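Local coordinates for nitrilotriacetate monooxygenase (PDB 3SDO), which probably acts as an FMN-dependent monooxygenase of the NtaA/SnaA/DszA family, incorporating oxygen from O2 into an organic substrate, at residues Ala46-Glu50 / Leu89-Ile93; Thr6-Phe12 / Met382-Asp387; His266-Phe270 / Leu435-Tyr439; Leu304-Phe308 / Thr336-Ile340. All coordinates share one frame; numbering follows the deposited sequence.

In the fold
Three of the four contacts belong to the luciferase-like TIM barrel. Contacts 2 and 3 are neighbours, with centres 14 Å apart: both reach the same parallel sheet, and they touch where His11 packs against Phe270 and Leu435. Contact 1 ties the first barrel helix to the loop before strand 94-100; its centre is 23 Å from that of contact 2 and 20 Å from that of contact 3. Contact 4 lies in the helical excursion between strands 268-277 and 372-373, away from the barrel sheet, with its centre 38 Å or more from the others. All four lie away from the predicted FMN-binding residues, such as His147 and Ser221.

Contact 1 (Ala46-Glu50 / Leu89-Ile93); sequences ARRAE and LTSKI
Glu50, near the end of barrel helix 39-51, reaches over to Thr90-Ile93 and gathers three successive backbone N-H groups on one carboxylate oxygen, in the loop between helix 79-88 and strand 94-100 of the TIM barrel. Followed outward, Glu50 CB lies 3.9 Å from Ile93 CB, and CG stays alongside the same residue. CG is anti to the backbone N (chi1 178°) and the chain runs on extended, which carries the carboxylate off the helix and into the loop. At the tip, OE2 takes Ser91 N on its syn lone pair and Ile93 N on its anti lone pair, while Lys92 N comes from above the carboxylate plane at 2.6 Å. Three donors on one oxygen would be expected to favour the charged form. OE1 faces the CB of Thr90, whose hydroxyl is turned to Leu86 O and Arg123.

One turn earlier, Arg47 holds the start of the loop. Its NE and NH2 both point at Leu89 O, a side-on grip in the guanidinium plane, with NE the straighter donor at 154°. Ile93 packs on the helix through CD1, 3.8 Å from Ala49 CB. Leu89 also packs on Val88 of the second subunit. The longer arm of the grip, Arg47 NH2 to Leu89 O, spans 3.2 Å.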
loop_
_atom_site.group_PDB
_atom_site.type_symbol
_atom_site.label_atom_id
_atom_site.label_comp_id
_atom_site.label_asym_id
_atom_site.label_seq_id
_atom_site.Cartn_x
_atom_site.Cartn_y
_atom_site.Cartn_z
ATOM N N ALA A 46 14.684 8.142 0.949
ATOM C CA ALA A 46 13.618 9.135 1.115
ATOM C C ALA A 46 14.075 10.280 2.018
ATOM O O ALA A 46 13.818 11.446 1.711
ATOM C CB ALA A 46 12.307 8.489 1.649
ATOM N N ARG A 47 14.781 9.948 3.103
ATOM C CA ARG A 47 15.286 10.973 4.039
ATOM C C ARG A 47 16.376 11.838 3.432
ATOM O O ARG A 47 16.397 13.040 3.622
ATOM C CB ARG A 47 15.778 10.335 5.338
ATOM C CG ARG A 47 14.617 9.868 6.205
ATOM C CD ARG A 47 15.112 9.150 7.420
ATOM N NE ARG A 47 14.056 8.918 8.404
ATOM C CZ ARG A 47 14.200 8.124 9.455
ATOM N NH1 ARG A 47 15.346 7.447 9.640
ATOM N NH2 ARG A 47 13.219 8.012 10.338
ATOM N N ARG A 48 17.250 11.211 2.662
ATOM C CA ARG A 48 18.299 11.913 1.924
ATOM C C ARG A 48 17.681 12.951 0.997
ATOM O O ARG A 48 18.112 14.110 0.966
ATOM C CB ARG A 48 19.112 10.902 1.114
ATOM C CG ARG A 48 20.451 11.395 0.617
ATOM C CD ARG A 48 21.446 11.483 1.748
ATOM N NE ARG A 48 22.823 11.495 1.274
ATOM C CZ ARG A 48 23.529 12.583 0.980
ATOM N NH1 ARG A 48 23.022 13.800 1.110
ATOM N NH2 ARG A 48 24.774 12.443 0.585
ATOM N N ALA A 49 16.670 12.541 0.237
ATOM C CA ALA A 49 15.974 13.458 -0.656
ATOM C C ALA A 49 15.239 14.569 0.116
ATOM O O ALA A 49 15.341 15.745 -0.232
ATOM C CB ALA A 49 14.995 12.687 -1.571
ATOM N N GLU A 50 14.529 14.183 1.170
ATOM C CA GLU A 50 13.757 15.121 1.968
ATOM C C GLU A 50 14.668 16.186 2.585
ATOM O O GLU A 50 14.341 17.375 2.602
ATOM C CB GLU A 50 12.991 14.386 3.078
ATOM C CG GLU A 50 12.192 15.303 3.993
ATOM C CD GLU A 50 11.361 14.531 5.009
ATOM O OE1 GLU A 50 11.958 13.905 5.920
ATOM O OE2 GLU A 50 10.113 14.531 4.885
ATOM N N LEU A 89 8.062 7.893 8.859
ATOM C CA LEU A 89 9.476 8.072 9.115
ATOM C C LEU A 89 10.010 9.313 8.408
ATOM O O LEU A 89 11.204 9.533 8.384
ATOM C CB LEU A 89 10.271 6.820 8.685
ATOM C CG LEU A 89 9.870 5.526 9.403
ATOM C CD1 LEU A 89 10.573 4.296 8.819
ATOM C CD2 LEU A 89 10.142 5.628 10.982
ATOM N N THR A 90 9.117 10.117 7.840
ATOM C CA THR A 90 9.485 11.358 7.199
ATOM C C THR A 90 8.520 12.410 7.730
ATOM O O THR A 90 7.686 12.114 8.580
ATOM C CB THR A 90 9.412 11.252 5.649
ATOM O OG1 THR A 90 8.095 10.833 5.223
ATOM C CG2 THR A 90 10.471 10.281 5.101
ATOM N N SER A 91 8.614 13.632 7.233
ATOM C CA SER A 91 7.704 14.686 7.679
ATOM C C SER A 91 7.193 15.641 6.584
ATOM O O SER A 91 6.083 16.162 6.710
ATOM C CB SER A 91 8.361 15.477 8.816
ATOM O OG SER A 91 9.595 16.000 8.397
ATOM N N LYS A 92 7.974 15.888 5.534
ATOM C CA LYS A 92 7.610 16.909 4.529
ATOM C C LYS A 92 7.475 16.341 3.137
ATOM O O LYS A 92 6.664 16.830 2.340
ATOM C CB LYS A 92 8.695 17.989 4.390
ATOM C CG LYS A 92 8.979 18.851 5.546
ATOM C CD LYS A 92 9.957 20.006 5.122
ATOM C CE LYS A 92 9.225 21.113 4.299
ATOM N NZ LYS A 92 9.878 22.485 4.325
ATOM N N ILE A 93 8.326 15.376 2.801
ATOM C CA ILE A 93 8.421 14.919 1.425
ATOM C C ILE A 93 7.102 14.291 0.942
ATOM O O ILE A 93 6.435 13.546 1.668
ATOM C CB ILE A 93 9.618 13.997 1.215
ATOM C CG1 ILE A 93 9.928 13.816 -0.278
ATOM C CG2 ILE A 93 9.377 12.626 1.871
ATOM C CD1 ILE A 93 11.352 13.266 -0.546
#

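Contact 2 (Thr6-Phe12 / Met382-Asp387); sequences TRKHIHF and MIRWVD
Ile10 meets Val386 in the packed half of this contact, where the residues leading into the first barrel strand, 11-15, run beside the last turns of helix 375-387 in the TIM barrel. Ile10 lays CG1 and CD1 against Val386 CG2, with CD1 3.9 Å away. Val386 CG1, anti to the backbone N (chi1 172°), points instead toward the Lys8 chain and touches its CE at 3.7 Å, so the two methyls of one valine serve two partners. Deeper in, Met382 SD sits at the edge of the Phe12 ring, 5.4 Å from its centroid and 81° off the ring normal, a Met-aromatic contact made in the plane of the ring rather than over it. Phe394 of strand 393-396 touches both Ile10 and Met382, and Leu413 and Leu416 of helix 401-418 cover Phe12.

Toward the N-terminus the packing gives way to polar links near solvent. Thr6 OG1 approaches Asp387 OD1 at 3.0 Å, a weak bond; the hydroxyl also has Ser4 OG and Tyr421 OH as partners. A water bridges the two segments, donating to Thr6 O and to Asp387 OD1, each at 2.7 Å. Apolar and Met-aromatic packing thus holds the inner part, while the outer part rests on a carboxylate oxygen shared by Thr6, Tyr421 and a water, which would be expected to favour the charged form of Asp387.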
loop_
_atom_site.group_PDB
_atom_site.type_symbol
_atom_site.label_atom_id
_atom_site.label_comp_id
_atom_site.label_asym_id
_atom_site.label_seq_id
_atom_site.Cartn_x
_atom_site.Cartn_y
_atom_site.Cartn_z
ATOM N N THR A 6 15.369 35.268 -15.596
ATOM C CA THR A 6 14.306 34.260 -15.551
ATOM C C THR A 6 14.484 33.234 -14.385
ATOM O O THR A 6 13.906 32.156 -14.417
ATOM C CB THR A 6 14.247 33.534 -16.922
ATOM O OG1 THR A 6 15.541 32.994 -17.219
ATOM C CG2 THR A 6 13.859 34.521 -18.063
ATOM N N ARG A 7 15.273 33.584 -13.364
ATOM C CA ARG A 7 15.521 32.709 -12.217
ATOM C C ARG A 7 14.216 32.300 -11.563
ATOM O O ARG A 7 13.359 33.145 -11.303
ATOM C CB ARG A 7 16.334 33.421 -11.138
ATOM C CG ARG A 7 17.800 33.529 -11.390
ATOM C CD ARG A 7 18.459 34.404 -10.315
ATOM N NE ARG A 7 18.014 35.794 -10.408
ATOM C CZ ARG A 7 18.176 36.728 -9.463
ATOM N NH1 ARG A 7 18.777 36.454 -8.306
ATOM N NH2 ARG A 7 17.719 37.953 -9.674
ATOM N N LYS A 8 14.077 31.006 -11.291
ATOM C CA LYS A 8 13.012 30.527 -10.451
ATOM C C LYS A 8 13.309 29.145 -9.879
ATOM O O LYS A 8 14.052 28.361 -10.471
ATOM C CB LYS A 8 11.688 30.492 -11.201
ATOM C CG LYS A 8 11.601 29.479 -12.303
ATOM C CD LYS A 8 10.256 29.640 -13.010
ATOM C CE LYS A 8 10.012 28.574 -14.058
ATOM N NZ LYS A 8 8.894 28.996 -14.970
ATOM N N HIS A 9 12.682 28.853 -8.748
ATOM C CA HIS A 9 12.750 27.535 -8.149
ATOM C C HIS A 9 12.356 26.402 -9.124
ATOM O O HIS A 9 11.277 26.417 -9.732
ATOM C CB HIS A 9 11.883 27.486 -6.893
ATOM C CG HIS A 9 11.812 26.136 -6.268
ATOM N ND1 HIS A 9 12.803 25.632 -5.450
ATOM C CD2 HIS A 9 10.863 25.173 -6.349
ATOM C CE1 HIS A 9 12.463 24.419 -5.054
ATOM N NE2 HIS A 9 11.291 24.116 -5.587
ATOM N N ILE A 10 13.247 25.431 -9.251
ATOM C CA ILE A 10 12.994 24.229 -10.031
ATOM C C ILE A 10 12.528 23.128 -9.086
ATOM O O ILE A 10 13.236 22.778 -8.135
ATOM C CB ILE A 10 14.255 23.804 -10.801
ATOM C CG1 ILE A 10 14.654 24.927 -11.770
ATOM C CG2 ILE A 10 14.031 22.440 -11.519
ATOM C CD1 ILE A 10 15.983 24.693 -12.486
ATOM N N HIS A 11 11.305 22.625 -9.297
ATOM C CA HIS A 11 10.785 21.538 -8.464
ATOM C C HIS A 11 11.479 20.215 -8.817
ATOM O O HIS A 11 11.771 19.957 -9.980
ATOM C CB HIS A 11 9.266 21.361 -8.668
ATOM C CG HIS A 11 8.452 22.594 -8.403
ATOM N ND1 HIS A 11 8.055 22.965 -7.133
ATOM C CD2 HIS A 11 7.937 23.525 -9.247
ATOM C CE1 HIS A 11 7.354 24.088 -7.209
ATOM N NE2 HIS A 11 7.258 24.443 -8.480
ATOM N N PHE A 12 11.693 19.356 -7.825
ATOM C CA PHE A 12 12.207 18.008 -8.071
ATOM C C PHE A 12 11.397 16.953 -7.379
ATOM O O PHE A 12 10.945 17.125 -6.234
ATOM C CB PHE A 12 13.640 17.884 -7.584
ATOM C CG PHE A 12 14.617 18.657 -8.421
ATOM C CD1 PHE A 12 15.195 18.085 -9.519
ATOM C CD2 PHE A 12 14.921 19.966 -8.109
ATOM C CE1 PHE A 12 16.089 18.804 -10.314
ATOM C CE2 PHE A 12 15.807 20.679 -8.862
ATOM C CZ PHE A 12 16.392 20.095 -9.989
ATOM N N MET A 382 19.881 21.876 -16.964
ATOM C CA MET A 382 18.580 21.904 -16.277
ATOM C C MET A 382 17.951 23.278 -16.369
ATOM O O MET A 382 16.745 23.396 -16.622
ATOM C CB MET A 382 18.692 21.490 -14.799
ATOM C CG MET A 382 19.119 20.027 -14.622
ATOM S SD MET A 382 19.412 19.555 -12.893
ATOM C CE MET A 382 20.171 17.960 -13.213
ATOM N N ILE A 383 18.760 24.312 -16.139
ATOM C CA ILE A 383 18.291 25.696 -16.245
ATOM C C ILE A 383 17.814 25.970 -17.656
ATOM O O ILE A 383 16.780 26.592 -17.856
ATOM C CB ILE A 383 19.375 26.696 -15.832
ATOM C CG1 ILE A 383 19.525 26.690 -14.299
ATOM C CG2 ILE A 383 19.077 28.121 -16.426
ATOM C CD1 ILE A 383 20.851 27.297 -13.748
ATOM N N ARG A 384 18.550 25.471 -18.640
ATOM C CA ARG A 384 18.158 25.644 -20.035
ATOM C C ARG A 384 16.775 25.037 -20.307
ATOM O O ARG A 384 15.918 25.686 -20.936
ATOM C CB ARG A 384 19.196 25.022 -20.973
ATOM C CG ARG A 384 18.822 25.124 -22.445
ATOM C CD ARG A 384 19.943 24.687 -23.360
ATOM N NE ARG A 384 19.895 23.255 -23.590
ATOM C CZ ARG A 384 19.283 22.651 -24.606
ATOM N NH1 ARG A 384 18.622 23.354 -25.518
ATOM N NH2 ARG A 384 19.328 21.316 -24.704
ATOM N N TRP A 385 16.553 23.805 -19.835
ATOM C CA TRP A 385 15.257 23.136 -20.048
ATOM C C TRP A 385 14.105 23.940 -19.441
ATOM O O TRP A 385 13.036 24.043 -20.030
ATOM C CB TRP A 385 15.253 21.715 -19.454
ATOM C CG TRP A 385 15.946 20.697 -20.318
ATOM C CD1 TRP A 385 17.178 20.815 -20.882
ATOM C CD2 TRP A 385 15.444 19.419 -20.716
ATOM N NE1 TRP A 385 17.482 19.701 -21.611
ATOM C CE2 TRP A 385 16.430 18.822 -21.535
ATOM C CE3 TRP A 385 14.265 18.708 -20.454
ATOM C CZ2 TRP A 385 16.277 17.551 -22.088
ATOM C CZ3 TRP A 385 14.109 17.442 -21.019
ATOM C CH2 TRP A 385 15.119 16.875 -21.821
ATOM N N VAL A 386 14.341 24.523 -18.281
ATOM C CA VAL A 386 13.314 25.324 -17.583
ATOM C C VAL A 386 13.136 26.703 -18.248
ATOM O O VAL A 386 12.009 27.098 -18.547
ATOM C CB VAL A 386 13.625 25.434 -16.078
ATOM C CG1 VAL A 386 12.673 26.418 -15.372
ATOM C CG2 VAL A 386 13.495 24.046 -15.441
ATOM N N ASP A 387 14.235 27.393 -18.540
ATOM C CA ASP A 387 14.171 28.691 -19.236
ATOM C C ASP A 387 13.422 28.601 -20.558
ATOM O O ASP A 387 12.684 29.517 -20.915
ATOM C CB ASP A 387 15.567 29.213 -19.588
ATOM C CG ASP A 387 16.280 29.857 -18.425
ATOM O OD1 ASP A 387 15.694 30.046 -17.336
ATOM O OD2 ASP A 387 17.454 30.186 -18.645
HETATM O O HOH W 1 13.347 30.120 -16.075
#

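Contact 3 (His266-Phe270 / Leu435-Tyr439); sequences HVKVF and LGLPY
Pro438 lies over the imidazole of His266, a CH-pi contact between the approach to barrel strand 268-277 and the segment that follows helix 431-435. Its CD stands 3.9 Å from the ring centroid and 9° off the normal, centred on the face. Leu437 reaches back with CD2 to His266 CB, and the same methyl lies 4.0 Å from Lys268 CE, the two chains lying alongside and pointing opposite ways. At the inner end Phe270 CZ meets Leu435 CD2 at 4.2 Å; His11 of strand 11-15 packs on both of these residues, and Leu435 also touches Ala55.

Polar links are made through water rather than directly. One molecule sits in the plane of the His266 ring at its edge, 2.9 Å from ND1, accepts from Lys268 NZ at 2.6 Å and donates to Gly436 O at 2.8 Å. Lys268 gets there by a bend at chi2 (-63°), after which its chain runs straight to NZ. The ammonium also comes close to Leu435 O, but at an angle too poor for a hydrogen bond.

The backbone sets the course of the second segment. Gly436 has a positive phi and closes helix 431-435 with a Schellman motif. Residues 435-438 run nearly antiparallel to 266-270, the two directions 164° apart. The chemistry implies that this post-helix segment is fastened by apolar packing and one water bonded to three groups, with the lysine charge probably also eased by the nearby helix-end carbonyl.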
loop_
_atom_site.group_PDB
_atom_site.type_symbol
_atom_site.label_atom_id
_atom_site.label_comp_id
_atom_site.label_asym_id
_atom_site.label_seq_id
_atom_site.Cartn_x
_atom_site.Cartn_y
_atom_site.Cartn_z
ATOM N N HIS A 266 -1.090 25.525 -13.278
ATOM C CA HIS A 266 -1.205 24.531 -12.206
ATOM C C HIS A 266 -1.157 23.102 -12.736
ATOM O O HIS A 266 -1.557 22.166 -12.046
ATOM C CB HIS A 266 -2.483 24.744 -11.413
ATOM C CG HIS A 266 -2.608 26.124 -10.860
ATOM N ND1 HIS A 266 -1.556 26.764 -10.243
ATOM C CD2 HIS A 266 -3.652 26.985 -10.828
ATOM C CE1 HIS A 266 -1.941 27.971 -9.875
ATOM N NE2 HIS A 266 -3.205 28.136 -10.224
ATOM N N VAL A 267 -0.672 22.933 -13.958
ATOM C CA VAL A 267 -0.385 21.593 -14.471
ATOM C C VAL A 267 1.095 21.535 -14.678
ATOM O O VAL A 267 1.610 22.068 -15.667
ATOM C CB VAL A 267 -1.085 21.308 -15.786
ATOM C CG1 VAL A 267 -0.772 19.838 -16.241
ATOM C CG2 VAL A 267 -2.598 21.613 -15.664
ATOM N N LYS A 268 1.783 20.905 -13.733
ATOM C CA LYS A 268 3.235 20.897 -13.721
ATOM C C LYS A 268 3.793 19.831 -14.674
ATOM O O LYS A 268 3.313 18.687 -14.698
ATOM C CB LYS A 268 3.743 20.625 -12.299
ATOM C CG LYS A 268 3.167 21.540 -11.216
ATOM C CD LYS A 268 3.531 23.010 -11.424
ATOM C CE LYS A 268 3.134 23.794 -10.198
ATOM N NZ LYS A 268 3.412 25.237 -10.256
ATOM N N VAL A 269 4.819 20.175 -15.432
ATOM C CA VAL A 269 5.453 19.215 -16.344
ATOM C C VAL A 269 6.868 18.902 -15.866
ATOM O O VAL A 269 7.706 19.805 -15.762
ATOM C CB VAL A 269 5.465 19.734 -17.779
ATOM C CG1 VAL A 269 6.262 18.811 -18.687
ATOM C CG2 VAL A 269 4.022 19.917 -18.314
ATOM N N PHE A 270 7.117 17.618 -15.598
ATOM C CA PHE A 270 8.356 17.124 -14.989
ATOM C C PHE A 270 9.008 16.023 -15.842
ATOM O O PHE A 270 8.738 14.834 -15.656
ATOM C CB PHE A 270 8.039 16.570 -13.591
ATOM C CG PHE A 270 7.506 17.610 -12.614
ATOM C CD1 PHE A 270 7.878 18.959 -12.693
ATOM C CD2 PHE A 270 6.656 17.239 -11.605
ATOM C CE1 PHE A 270 7.393 19.890 -11.760
ATOM C CE2 PHE A 270 6.202 18.143 -10.670
ATOM C CZ PHE A 270 6.546 19.453 -10.736
ATOM N N LEU A 435 4.548 22.110 -4.322
ATOM C CA LEU A 435 4.476 22.270 -5.771
ATOM C C LEU A 435 3.854 23.598 -6.181
ATOM O O LEU A 435 3.789 23.893 -7.368
ATOM C CB LEU A 435 3.707 21.102 -6.424
ATOM C CG LEU A 435 4.281 19.690 -6.196
ATOM C CD1 LEU A 435 3.433 18.619 -6.902
ATOM C CD2 LEU A 435 5.773 19.614 -6.623
ATOM N N GLY A 436 3.399 24.385 -5.214
ATOM C CA GLY A 436 2.801 25.669 -5.488
ATOM C C GLY A 436 1.415 25.519 -6.078
ATOM O O GLY A 436 0.948 26.405 -6.797
ATOM N N LEU A 437 0.770 24.381 -5.803
ATOM C CA LEU A 437 -0.615 24.165 -6.227
ATOM C C LEU A 437 -1.577 24.662 -5.135
ATOM O O LEU A 437 -1.286 24.532 -3.951
ATOM C CB LEU A 437 -0.873 22.685 -6.492
ATOM C CG LEU A 437 -0.078 22.042 -7.624
ATOM C CD1 LEU A 437 -0.204 20.526 -7.556
ATOM C CD2 LEU A 437 -0.524 22.561 -8.993
ATOM N N PRO A 438 -2.733 25.209 -5.531
ATOM C CA PRO A 438 -3.722 25.634 -4.547
ATOM C C PRO A 438 -4.411 24.453 -3.864
ATOM O O PRO A 438 -4.621 23.406 -4.480
ATOM C CB PRO A 438 -4.738 26.431 -5.367
ATOM C CG PRO A 438 -4.477 26.131 -6.771
ATOM C CD PRO A 438 -3.116 25.558 -6.911
ATOM N N TYR A 439 -4.735 24.640 -2.590
ATOM C CA TYR A 439 -5.559 23.711 -1.825
ATOM C C TYR A 439 -6.752 23.266 -2.672
ATOM O O TYR A 439 -7.394 24.077 -3.325
ATOM C CB TYR A 439 -6.007 24.373 -0.503
ATOM C CG TYR A 439 -6.943 23.508 0.293
ATOM C CD1 TYR A 439 -8.334 23.625 0.145
ATOM C CD2 TYR A 439 -6.455 22.519 1.144
ATOM C CE1 TYR A 439 -9.195 22.803 0.850
ATOM C CE2 TYR A 439 -7.303 21.711 1.856
ATOM C CZ TYR A 439 -8.663 21.847 1.704
ATOM O OH TYR A 439 -9.485 21.022 2.406
HETATM O O HOH W 2 1.278 26.565 -9.566
#

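Contact 4 (Leu304-Phe308 / Thr336-Ile340); sequences LSHFF and TTDNI
Phe307, in the last turn of helix 297-307, and Phe308 just beyond it each receive a threonine methyl from helix 334-346, a pair of CH-pi contacts that define this helix-helix packing in the insertion of the luciferase-like TIM barrel. Thr336 CG2 stands over the centre of the Phe307 ring, 4.0 Å from the centroid and 9° off its normal, while the opposite face of that ring is met by His306 CD2. Thr337 CG2 does the same to Phe308, 3.8 Å from the centroid. In Thr336 the methyl is anti to the backbone N; in Thr337 it is anti to the carbonyl carbon, and OG1 lies between N and that carbon (chi1 59°), where it bonds Gln334 O in its own helix.

Apolar packing is carried by Ile340 CD1, one turn on. This shared tip lies 3.9 Å from Leu304 CD2 and 4.2 Å from Phe307 CD2, meeting Phe308 CE2 as well.

No hydrogen bond joins the two segments; Phe307 O, close to Thr337 CG2, is bonded by Ser330 OG.

Around the pair, Phe307 meets Tyr303 and Phe333 edge-to-face and Phe308 meets Phe313 likewise. Helix 351-363 closes another side, with Leu351 on Leu304, and Val354 and Val358 on Ile340, so helices 297-307, 334-346 and 351-363 share one apolar core.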
loop_
_atom_site.group_PDB
_atom_site.type_symbol
_atom_site.label_atom_id
_atom_site.label_comp_id
_atom_site.label_asym_id
_atom_site.label_seq_id
_atom_site.Cartn_x
_atom_site.Cartn_y
_atom_site.Cartn_z
ATOM N N LEU A 304 21.608 -7.588 -28.352
ATOM C CA LEU A 304 21.855 -7.419 -29.789
ATOM C C LEU A 304 21.297 -8.598 -30.607
ATOM O O LEU A 304 20.762 -8.422 -31.709
ATOM C CB LEU A 304 23.353 -7.382 -30.086
ATOM C CG LEU A 304 24.147 -6.137 -30.461
ATOM C CD1 LEU A 304 25.428 -6.669 -31.082
ATOM C CD2 LEU A 304 23.436 -5.164 -31.407
ATOM N N SER A 305 21.497 -9.804 -30.082
ATOM C CA SER A 305 21.022 -11.052 -30.705
ATOM C C SER A 305 19.511 -10.979 -31.004
ATOM O O SER A 305 19.050 -11.464 -32.033
ATOM C CB SER A 305 21.348 -12.231 -29.756
ATOM O OG SER A 305 21.069 -13.500 -30.327
ATOM N N HIS A 306 18.766 -10.349 -30.104
ATOM C CA HIS A 306 17.320 -10.125 -30.235
ATOM C C HIS A 306 16.913 -9.481 -31.580
ATOM O O HIS A 306 15.876 -9.816 -32.171
ATOM C CB HIS A 306 16.862 -9.257 -29.025
ATOM C CG HIS A 306 15.460 -8.745 -29.104
ATOM N ND1 HIS A 306 14.357 -9.569 -29.032
ATOM C CD2 HIS A 306 14.979 -7.481 -29.207
ATOM C CE1 HIS A 306 13.257 -8.838 -29.116
ATOM N NE2 HIS A 306 13.607 -7.566 -29.219
ATOM N N PHE A 307 17.727 -8.552 -32.058
ATOM C CA PHE A 307 17.394 -7.812 -33.258
ATOM C C PHE A 307 17.796 -8.534 -34.533
ATOM O O PHE A 307 17.344 -8.161 -35.610
ATOM C CB PHE A 307 18.016 -6.421 -33.192
ATOM C CG PHE A 307 17.451 -5.561 -32.074
ATOM C CD1 PHE A 307 16.104 -5.249 -32.038
ATOM C CD2 PHE A 307 18.266 -5.083 -31.062
ATOM C CE1 PHE A 307 15.576 -4.465 -31.010
ATOM C CE2 PHE A 307 17.741 -4.301 -30.020
ATOM C CZ PHE A 307 16.395 -3.990 -30.002
ATOM N N PHE A 308 18.640 -9.555 -34.415
ATOM C CA PHE A 308 19.162 -10.269 -35.575
ATOM C C PHE A 308 18.776 -11.754 -35.575
ATOM O O PHE A 308 19.603 -12.620 -35.868
ATOM C CB PHE A 308 20.687 -10.120 -35.621
ATOM C CG PHE A 308 21.154 -8.742 -35.970
ATOM C CD1 PHE A 308 21.333 -8.378 -37.296
ATOM C CD2 PHE A 308 21.433 -7.817 -34.982
ATOM C CE1 PHE A 308 21.780 -7.113 -37.634
ATOM C CE2 PHE A 308 21.893 -6.559 -35.293
ATOM C CZ PHE A 308 22.071 -6.202 -36.627
ATOM N N THR A 336 15.564 -1.028 -36.902
ATOM C CA THR A 336 16.539 -0.972 -35.815
ATOM C C THR A 336 17.862 -1.587 -36.264
ATOM O O THR A 336 18.932 -1.053 -35.955
ATOM C CB THR A 336 16.030 -1.684 -34.543
ATOM O OG1 THR A 336 14.830 -1.060 -34.108
ATOM C CG2 THR A 336 17.049 -1.582 -33.429
ATOM N N THR A 337 17.811 -2.695 -36.999
ATOM C CA THR A 337 19.049 -3.295 -37.467
ATOM C C THR A 337 19.742 -2.350 -38.450
ATOM O O THR A 337 20.970 -2.239 -38.440
ATOM C CB THR A 337 18.870 -4.737 -38.035
ATOM O OG1 THR A 337 17.948 -4.748 -39.135
ATOM C CG2 THR A 337 18.385 -5.664 -36.941
ATOM N N ASP A 338 18.959 -1.642 -39.262
ATOM C CA ASP A 338 19.512 -0.594 -40.132
ATOM C C ASP A 338 20.199 0.506 -39.302
ATOM O O ASP A 338 21.293 0.952 -39.647
ATOM C CB ASP A 338 18.428 0.014 -41.027
ATOM C CG ASP A 338 18.042 -0.892 -42.200
ATOM O OD1 ASP A 338 18.761 -1.876 -42.487
ATOM O OD2 ASP A 338 17.016 -0.604 -42.853
ATOM N N ASN A 339 19.568 0.939 -38.218
ATOM C CA ASN A 339 20.179 1.973 -37.367
ATOM C C ASN A 339 21.513 1.484 -36.811
ATOM O O ASN A 339 22.498 2.223 -36.775
ATOM C CB ASN A 339 19.278 2.342 -36.182
ATOM C CG ASN A 339 18.011 3.050 -36.593
ATOM O OD1 ASN A 339 17.897 3.587 -37.704
ATOM N ND2 ASN A 339 17.042 3.078 -35.677
ATOM N N ILE A 340 21.530 0.227 -36.379
ATOM C CA ILE A 340 22.720 -0.370 -35.794
ATOM C C ILE A 340 23.862 -0.430 -36.830
ATOM O O ILE A 340 24.991 0.017 -36.570
ATOM C CB ILE A 340 22.390 -1.774 -35.209
ATOM C CG1 ILE A 340 21.536 -1.618 -33.944
ATOM C CG2 ILE A 340 23.656 -2.546 -34.861
ATOM C CD1 ILE A 340 20.967 -2.923 -33.398
#